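Local coordinates for protein thiosulfate reductase (Thermus thermophilus, PDB 2VPZ) that probably catalyses the reduction of polysulfide or thiosulfate, using molybdenum, two molybdopterin guanine dinucleotides and a [4Fe-4S] cluster, at residues 252-257 and 690-695; 71-76 and 493-498; 123-128 and 527-532. One frame throughout, in Å; residues are numbered along the deposited sequence.

Interaction 1. Residues 252-257 and 690-695; sequences IKPGTD and KDCVYI. With MGD (2-amino-5,6-dimercapto-7-methyl-3,7,8a,9-tetrahydro-8-oxa-1,3,9,10-tetraaza-anthracen-4-one guanosine dinucleotide), chain I.
Cys692 has SG anti to its own carbonyl carbon (chi1 -55°), which turns the sulfur onto the ring of Pro254. Asp257 takes up the same first torsion (chi1 -54°), and its carboxylate swings to the guanine of the bound MGD. The contact joins two parts of the molybdopterin oxidoreductase fold. One is the type II beta turn Lys253-Thr256, which follows strand 248-250 at the edge of a parallel sheet. The other is the start of strand 692-696 in the dinucleotide-binding domain. SG of Cys692 lies 3.3 Å from CG of Pro254, a tight apolar touch. Beside it, OD2 of Asp691 sits 3.7 Å from Pro254 CD, while the charge of that carboxylate is paired with Arg689. Arg620 of strand 619-624 also packs on Pro254. The turn and the residue after it, Asp257, hold the guanine by its hydrogen-bonding groups. Asp257 accepts two bonds: OD1 takes MGD N2 at 2.8 Å and OD2 takes MGD N1 at 2.9 Å. This pair fixes the rotation of the carboxylate, whose plane is tilted from that of the base. With an asparagine here in place of Asp257, N1 or N2 would probably be left without its acceptor, because the amide keeps only one oxygen. On the strand, Tyr694 lies obliquely by C3' of the MGD ribose. Its ring also makes a cation-pi contact with Arg238, which is itself hydrogen-bonded to MGD. Gly255 has the positive phi of the turn, and its N donates to MGD O6 at 3.1 Å with an N-H...O angle of 167°.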
# COMPACT_ATOMS: atom_id res chain seq x y z
N ILE A 252 -17.72 -26.25 0.06
CA ILE A 252 -18.63 -27.39 0.04
C ILE A 252 -18.29 -28.62 0.89
O ILE A 252 -17.13 -29.02 1.04
CB ILE A 252 -18.87 -27.87 -1.47
CG1 ILE A 252 -20.31 -28.32 -1.68
CG2 ILE A 252 -17.87 -28.99 -1.84
CD1 ILE A 252 -20.52 -29.30 -2.84
N LYS A 253 -19.31 -29.21 1.50
CA LYS A 253 -19.08 -30.41 2.30
C LYS A 253 -18.67 -31.50 1.26
O LYS A 253 -19.35 -31.65 0.24
CB LYS A 253 -20.36 -30.79 3.07
CG LYS A 253 -20.53 -32.27 3.27
CD LYS A 253 -21.60 -32.59 4.31
CE LYS A 253 -21.22 -33.82 5.13
NZ LYS A 253 -22.35 -34.33 5.96
N PRO A 254 -17.54 -32.24 1.50
CA PRO A 254 -17.14 -33.29 0.53
C PRO A 254 -18.14 -34.38 0.09
O PRO A 254 -18.84 -34.92 0.94
CB PRO A 254 -15.89 -33.92 1.14
CG PRO A 254 -15.33 -32.89 2.06
CD PRO A 254 -16.54 -32.08 2.56
N GLY A 255 -18.12 -34.70 -1.22
CA GLY A 255 -18.95 -35.72 -1.87
C GLY A 255 -20.39 -35.34 -2.03
O GLY A 255 -21.32 -36.18 -2.15
N THR A 256 -20.60 -34.04 -2.11
CA THR A 256 -21.91 -33.44 -2.12
C THR A 256 -22.25 -32.50 -3.32
O THR A 256 -23.31 -31.86 -3.35
CB THR A 256 -22.05 -32.70 -0.72
OG1 THR A 256 -23.09 -33.28 0.04
CG2 THR A 256 -22.23 -31.20 -0.86
N ASP A 257 -21.39 -32.49 -4.33
CA ASP A 257 -21.52 -31.66 -5.53
C ASP A 257 -22.71 -31.90 -6.45
O ASP A 257 -23.18 -30.98 -7.13
CB ASP A 257 -20.23 -31.73 -6.37
CG ASP A 257 -18.98 -31.38 -5.58
OD1 ASP A 257 -18.46 -30.25 -5.75
OD2 ASP A 257 -18.54 -32.22 -4.78
N LYS A 690 -12.85 -28.72 8.65
CA LYS A 690 -12.41 -29.53 9.81
C LYS A 690 -12.59 -31.07 9.65
O LYS A 690 -12.06 -31.87 10.43
CB LYS A 690 -13.11 -29.05 11.10
CG LYS A 690 -12.83 -27.59 11.48
CD LYS A 690 -13.45 -27.16 12.82
CE LYS A 690 -13.24 -25.66 13.10
NZ LYS A 690 -13.38 -25.27 14.54
N ASP A 691 -13.36 -31.40 8.60
CA ASP A 691 -13.78 -32.73 8.04
C ASP A 691 -12.65 -33.44 7.32
O ASP A 691 -12.75 -34.62 6.96
CB ASP A 691 -14.65 -32.65 6.79
CG ASP A 691 -15.98 -32.02 6.96
OD1 ASP A 691 -16.72 -32.47 7.83
OD2 ASP A 691 -16.30 -31.14 6.15
N CYS A 692 -11.68 -32.64 6.90
CA CYS A 692 -10.66 -33.09 6.01
C CYS A 692 -9.25 -32.85 6.35
O CYS A 692 -8.92 -32.07 7.24
CB CYS A 692 -10.92 -32.45 4.62
SG CYS A 692 -12.51 -32.69 3.84
N VAL A 693 -8.44 -33.48 5.51
CA VAL A 693 -7.00 -33.44 5.54
C VAL A 693 -6.58 -33.62 4.04
O VAL A 693 -7.28 -34.27 3.25
CB VAL A 693 -6.49 -34.58 6.54
CG1 VAL A 693 -5.52 -35.52 5.88
CG2 VAL A 693 -5.86 -33.92 7.80
N TYR A 694 -5.48 -33.00 3.65
CA TYR A 694 -5.00 -33.00 2.26
C TYR A 694 -3.47 -33.23 2.14
O TYR A 694 -2.72 -32.73 2.98
CB TYR A 694 -5.37 -31.63 1.62
CG TYR A 694 -4.80 -31.34 0.23
CD1 TYR A 694 -5.46 -31.74 -0.92
CD2 TYR A 694 -3.56 -30.69 0.08
CE1 TYR A 694 -4.92 -31.52 -2.22
CE2 TYR A 694 -3.00 -30.46 -1.20
CZ TYR A 694 -3.69 -30.88 -2.35
OH TYR A 694 -3.17 -30.68 -3.62
N ILE A 695 -3.01 -34.03 1.17
CA ILE A 695 -1.57 -34.23 0.91
C ILE A 695 -1.35 -34.33 -0.62
O ILE A 695 -2.26 -34.76 -1.34
CB ILE A 695 -0.96 -35.55 1.57
CG1 ILE A 695 -1.63 -36.80 1.03
CG2 ILE A 695 -1.01 -35.44 3.12
CD1 ILE A 695 -0.91 -38.15 1.37
PB MGD I . -9.43 -32.34 -9.16
O1B MGD I . -9.48 -33.67 -8.52
O2B MGD I . -10.59 -31.80 -9.82
O3B MGD I . -8.15 -32.61 -10.08
O3A MGD I . -5.98 -32.32 -11.37
PA MGD I . -7.50 -31.93 -11.37
O1A MGD I . -7.97 -32.46 -12.64
O2A MGD I . -7.60 -30.48 -11.30
O5' MGD I . -8.98 -31.27 -8.12
C5' MGD I . -8.17 -31.41 -6.95
C4' MGD I . -8.94 -30.53 -5.99
O4' MGD I . -10.13 -31.28 -5.80
C3' MGD I . -8.37 -30.32 -4.56
O3' MGD I . -8.38 -28.91 -4.20
C2' MGD I . -9.34 -31.08 -3.62
O2' MGD I . -9.68 -30.23 -2.53
C1' MGD I . -10.60 -31.13 -4.45
N9 MGD I . -11.74 -31.96 -3.97
C8 MGD I . -11.67 -33.12 -3.25
N7 MGD I . -12.90 -33.62 -2.97
C5 MGD I . -13.80 -32.75 -3.50
C6 MGD I . -15.27 -32.62 -3.50
O6 MGD I . -15.91 -33.54 -2.99
N1 MGD I . -15.83 -31.59 -4.13
C2 MGD I . -15.10 -30.60 -4.71
N2 MGD I . -15.73 -29.55 -5.34
N3 MGD I . -13.73 -30.64 -4.74
C4 MGD I . -13.03 -31.66 -4.17
C10 MGD I . -5.35 -33.53 -11.76
C11 MGD I . -4.87 -33.27 -13.15
O11 MGD I . -3.80 -32.31 -13.08
C12 MGD I . -4.59 -34.55 -13.97
S12 MGD I . -5.73 -35.78 -14.10
C13 MGD I . -3.41 -34.77 -14.65
S13 MGD I . -3.22 -36.15 -15.64
C14 MGD I . -2.28 -33.78 -14.57
N15 MGD I . -1.20 -34.13 -13.73
C16 MGD I . -0.37 -33.18 -13.19
C17 MGD I . 0.83 -33.46 -12.33
O17 MGD I . 1.17 -34.66 -12.11
N18 MGD I . 1.60 -32.42 -11.86
C19 MGD I . 1.18 -31.15 -12.11
N19 MGD I . 1.89 -30.18 -11.57
N20 MGD I . 0.08 -30.77 -12.84
C21 MGD I . -0.67 -31.76 -13.42
N22 MGD I . -1.76 -31.51 -14.13
C23 MGD I . -2.85 -32.42 -14.23

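Interaction 2. Residues 71-76 and 493-498; sequences NPKSRG and VLVAHK
The imidazole of His497 meets Pro72 obliquely, with CE1 of His497 4.4 Å from Pro72 CB. At the ring edge, in its plane, a water sits 2.8 Å from His497 NE2. That water donates a longer bond of 3.3 Å to Pro72 O, so it bridges the two segments. At the other ring nitrogen, ND1 is hydrogen-bonded to Thr499 N. The rings of His192 and Phe501 make edge-to-face contacts with His497. Together these neighbours probably hold the imidazole in its rotation.

The second touch is between Lys73 and Val495, which reach toward each other tip to tip. CE of Lys73 comes within 3.8 Å of Val495 CG2 and 4.0 Å of Val495 CG1. The bend at the last torsion of the lysine (chi4 -90°) turns NZ off the line of the chain, while CE stays against the valine. The charged end makes a cation-pi contact with Trp49, part of the [4Fe-4S] pocket. The contact therefore sets a loop of the Fe4S4 domain against strand 493-495, the edge of a small antiparallel sheet.

The chemistry is mixed: apolar carbon on one side, a single water bridge on the other. The lysine side chain lies about 7 Å from the cluster at its nearest atom, and its positive charge could favour the reduced state there.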
# COMPACT_ATOMS: atom_id res chain seq x y z
N ASN A 71 3.69 -23.22 -32.13
CA ASN A 71 3.08 -24.35 -31.40
C ASN A 71 1.88 -23.85 -30.54
O ASN A 71 2.04 -23.04 -29.64
CB ASN A 71 4.09 -25.06 -30.48
CG ASN A 71 3.57 -26.37 -29.92
OD1 ASN A 71 3.43 -27.36 -30.64
ND2 ASN A 71 3.21 -26.36 -28.63
N PRO A 72 0.63 -24.34 -30.85
CA PRO A 72 -0.57 -23.94 -30.09
C PRO A 72 -0.63 -24.30 -28.58
O PRO A 72 -1.52 -23.84 -27.86
CB PRO A 72 -1.75 -24.55 -30.86
CG PRO A 72 -1.19 -24.91 -32.23
CD PRO A 72 0.30 -25.15 -32.03
N LYS A 73 0.27 -25.16 -28.13
CA LYS A 73 0.33 -25.58 -26.72
C LYS A 73 1.26 -24.71 -25.86
O LYS A 73 0.83 -24.10 -24.90
CB LYS A 73 0.71 -27.07 -26.61
CG LYS A 73 -0.38 -28.05 -27.04
CD LYS A 73 -0.10 -29.45 -26.53
CE LYS A 73 -1.30 -30.39 -26.67
NZ LYS A 73 -2.19 -30.35 -25.46
N SER A 74 2.54 -24.62 -26.22
CA SER A 74 3.46 -23.78 -25.45
C SER A 74 3.38 -22.27 -25.75
O SER A 74 3.40 -21.44 -24.83
CB SER A 74 4.91 -24.27 -25.57
OG SER A 74 5.27 -24.59 -26.88
N ARG A 75 3.24 -21.90 -27.03
CA ARG A 75 3.24 -20.49 -27.49
C ARG A 75 4.38 -19.64 -26.88
O ARG A 75 4.17 -18.48 -26.53
CB ARG A 75 1.96 -19.73 -27.15
CG ARG A 75 0.68 -20.38 -27.44
CD ARG A 75 -0.29 -19.60 -26.62
NE ARG A 75 -1.66 -20.03 -26.72
CZ ARG A 75 -2.53 -19.89 -25.73
NH1 ARG A 75 -2.12 -19.34 -24.60
NH2 ARG A 75 -3.77 -20.32 -25.87
N GLY A 76 5.56 -20.22 -26.72
CA GLY A 76 6.68 -19.51 -26.15
C GLY A 76 7.00 -19.72 -24.68
O GLY A 76 8.15 -19.52 -24.24
N VAL A 493 2.28 -36.90 -32.91
CA VAL A 493 1.32 -36.52 -31.88
C VAL A 493 0.23 -35.61 -32.52
O VAL A 493 0.49 -34.47 -32.93
CB VAL A 493 2.05 -35.81 -30.67
CG1 VAL A 493 1.03 -35.15 -29.73
CG2 VAL A 493 2.92 -36.86 -29.91
N LEU A 494 -0.98 -36.15 -32.62
CA LEU A 494 -2.12 -35.43 -33.20
C LEU A 494 -3.00 -34.80 -32.12
O LEU A 494 -3.39 -35.48 -31.17
CB LEU A 494 -2.98 -36.37 -34.11
CG LEU A 494 -2.33 -37.35 -35.11
CD1 LEU A 494 -3.38 -37.95 -36.08
CD2 LEU A 494 -1.21 -36.64 -35.90
N VAL A 495 -3.33 -33.52 -32.24
CA VAL A 495 -4.18 -32.86 -31.26
C VAL A 495 -5.48 -32.24 -31.82
O VAL A 495 -5.43 -31.34 -32.67
CB VAL A 495 -3.38 -31.73 -30.45
CG1 VAL A 495 -4.25 -31.18 -29.29
CG2 VAL A 495 -2.04 -32.28 -29.93
N ALA A 496 -6.63 -32.76 -31.37
CA ALA A 496 -7.95 -32.24 -31.76
C ALA A 496 -8.04 -30.85 -31.13
O ALA A 496 -7.78 -30.66 -29.92
CB ALA A 496 -9.11 -33.16 -31.29
N HIS A 497 -8.46 -29.87 -31.92
CA HIS A 497 -8.41 -28.49 -31.46
C HIS A 497 -9.20 -27.51 -32.35
O HIS A 497 -9.66 -27.86 -33.43
CB HIS A 497 -6.89 -28.08 -31.46
CG HIS A 497 -6.52 -26.83 -30.73
ND1 HIS A 497 -6.44 -25.60 -31.34
CD2 HIS A 497 -6.21 -26.62 -29.45
CE1 HIS A 497 -6.10 -24.68 -30.47
NE2 HIS A 497 -5.96 -25.29 -29.30
N LYS A 498 -9.34 -26.27 -31.87
CA LYS A 498 -9.98 -25.18 -32.64
C LYS A 498 -9.31 -25.29 -34.07
O LYS A 498 -10.01 -25.35 -35.09
CB LYS A 498 -9.65 -23.84 -31.97
CG LYS A 498 -10.56 -22.63 -32.29
CD LYS A 498 -10.12 -21.33 -31.56
CE LYS A 498 -11.24 -20.71 -30.70
NZ LYS A 498 -11.31 -19.19 -30.81
O HOH W 1 -4.73 -23.41 -27.55

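Interaction 3. Residues 123-128 and 527-532; sequences HIAKKM and LRLGLE
This is an apolar contact between a helix flank and a helix end, in which Ala125 and Met128 of helix 117-134 meet Arg528 and Leu529 where helix 518-528 runs out. It lies at the periphery of an alpha/beta part of the molybdopterin oxidoreductase fold. Helix 117-134 leads into strand 141-144 of a parallel sheet. The same helix rests on the neighbouring strand 435-438, where Met128 touches Phe436. The contact is far from the annotated sites.

Ala125 is the small residue at its centre. The CA atoms of Ala125 and Arg528 are 6.2 Å apart, a close approach that goes with the small side chain of Ala125. CB of Ala125 meets two neighbours: Leu529 CD2 at 3.3 Å and Arg528 CB at 3.8 Å. The first is very close for two methyl groups. Leu529 also has a first torsion well away from a staggered value (chi1 -24°), which fits a tight and perhaps strained placement.

Arg528 contributes carbon to the contact only near its backbone. Its chain bends at chi2 and chi3 and leads away from Ala125. The guanidinium then forms salt bridges through NH1 to Asp122 and through NH2 to Glu524. Asp122 belongs to helix 117-134, so a charged pair flanks the apolar touch between the same two helices.

Met128 and Leu529 cross at about a right angle. The two branches of the leucine have different partners: CD2 goes to the alanine, and CD1 lies 4.1 Å from Met128 SD.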
# COMPACT_ATOMS: atom_id res chain seq x y z
N HIS A 123 14.28 -64.36 -24.25
CA HIS A 123 13.73 -64.83 -22.99
C HIS A 123 12.25 -64.41 -22.84
O HIS A 123 11.42 -65.21 -22.38
CB HIS A 123 14.59 -64.33 -21.79
CG HIS A 123 14.22 -64.89 -20.46
ND1 HIS A 123 13.30 -64.31 -19.64
CD2 HIS A 123 14.63 -65.99 -19.81
CE1 HIS A 123 13.15 -65.02 -18.55
NE2 HIS A 123 13.95 -66.06 -18.63
N ILE A 124 11.89 -63.19 -23.24
CA ILE A 124 10.49 -62.72 -23.16
C ILE A 124 9.58 -63.46 -24.18
O ILE A 124 8.56 -64.03 -23.78
CB ILE A 124 10.38 -61.13 -23.30
CG1 ILE A 124 10.95 -60.44 -22.07
CG2 ILE A 124 8.90 -60.73 -23.52
CD1 ILE A 124 11.65 -59.09 -22.33
N ALA A 125 9.94 -63.50 -25.47
CA ALA A 125 9.15 -64.24 -26.49
C ALA A 125 8.98 -65.75 -26.14
O ALA A 125 7.88 -66.30 -26.25
CB ALA A 125 9.78 -64.08 -27.91
N LYS A 126 10.06 -66.42 -25.73
CA LYS A 126 10.00 -67.83 -25.35
C LYS A 126 8.89 -68.06 -24.28
O LYS A 126 8.01 -68.92 -24.44
CB LYS A 126 11.37 -68.31 -24.82
CG LYS A 126 11.69 -69.81 -25.00
CD LYS A 126 11.55 -70.60 -23.69
CE LYS A 126 12.56 -71.76 -23.59
NZ LYS A 126 13.13 -71.91 -22.21
N LYS A 127 8.92 -67.25 -23.21
CA LYS A 127 7.95 -67.26 -22.09
C LYS A 127 6.52 -66.90 -22.51
O LYS A 127 5.54 -67.52 -22.06
CB LYS A 127 8.40 -66.31 -20.96
CG LYS A 127 9.28 -66.94 -19.87
CD LYS A 127 8.43 -67.73 -18.86
CE LYS A 127 9.24 -68.83 -18.16
NZ LYS A 127 10.45 -68.31 -17.43
N MET A 128 6.40 -65.89 -23.37
CA MET A 128 5.11 -65.42 -23.88
C MET A 128 4.41 -66.49 -24.73
O MET A 128 3.18 -66.64 -24.67
CB MET A 128 5.28 -64.13 -24.74
CG MET A 128 5.73 -62.86 -24.01
SD MET A 128 5.55 -61.34 -25.00
CE MET A 128 3.74 -61.20 -25.14
N LEU A 527 8.73 -59.16 -34.26
CA LEU A 527 9.37 -60.07 -35.22
C LEU A 527 9.52 -61.48 -34.55
O LEU A 527 9.25 -62.50 -35.19
CB LEU A 527 10.72 -59.49 -35.75
CG LEU A 527 10.72 -58.13 -36.50
CD1 LEU A 527 12.04 -57.91 -37.28
CD2 LEU A 527 9.51 -58.03 -37.45
N ARG A 528 9.90 -61.51 -33.28
CA ARG A 528 10.02 -62.75 -32.47
C ARG A 528 8.66 -63.56 -32.15
O ARG A 528 8.78 -64.72 -31.75
CB ARG A 528 10.79 -62.45 -31.14
CG ARG A 528 12.35 -62.46 -31.15
CD ARG A 528 12.92 -61.46 -30.12
NE ARG A 528 13.91 -60.54 -30.68
CZ ARG A 528 15.22 -60.73 -30.63
NH1 ARG A 528 15.71 -61.79 -30.03
NH2 ARG A 528 16.05 -59.84 -31.18
N LEU A 529 7.45 -63.00 -32.32
CA LEU A 529 6.09 -63.65 -32.05
C LEU A 529 5.10 -63.82 -33.30
O LEU A 529 3.85 -63.93 -33.13
CB LEU A 529 5.34 -62.90 -30.87
CG LEU A 529 6.11 -62.09 -29.79
CD1 LEU A 529 5.19 -61.05 -29.09
CD2 LEU A 529 6.76 -63.02 -28.74
N GLY A 530 5.68 -63.83 -34.51
CA GLY A 530 5.03 -63.94 -35.83
C GLY A 530 4.29 -62.73 -36.41
O GLY A 530 3.37 -62.86 -37.24
N LEU A 531 4.69 -61.53 -36.03
CA LEU A 531 4.00 -60.30 -36.45
C LEU A 531 4.70 -59.36 -37.43
O LEU A 531 4.49 -58.16 -37.41
CB LEU A 531 3.52 -59.52 -35.20
CG LEU A 531 3.11 -60.34 -33.95
CD1 LEU A 531 3.13 -59.44 -32.68
CD2 LEU A 531 1.74 -61.00 -34.15
N GLU A 532 5.53 -59.96 -38.27
CA GLU A 532 6.30 -59.31 -39.32
C GLU A 532 5.36 -58.47 -40.27
O GLU A 532 5.76 -57.38 -40.66
CB GLU A 532 7.08 -60.37 -40.10
CG GLU A 532 6.72 -61.83 -39.73
CD GLU A 532 7.60 -62.43 -38.60
OE1 GLU A 532 8.85 -62.42 -38.74
OE2 GLU A 532 7.02 -62.92 -37.59

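The three contacts lie well apart in the chain and do not touch. Interaction 1 binds MGD directly, at the guanine end of one dinucleotide. Interaction 2 lies by the iron-sulfur cluster, with the Lys73 side chain about 11 Å from a bound MGD. Interaction 3 is remote from both and joins parts of the fold only. The centres of interactions 1 and 2 are about 35 Å apart, and those of 2 and 3 are about 37 Å apart. Interactions 1 and 3 lie on opposite sides of the chain's centre, about 50 Å apart between centres. Along the sequence the segments of every pair alternate, so the three long-range closures interlock.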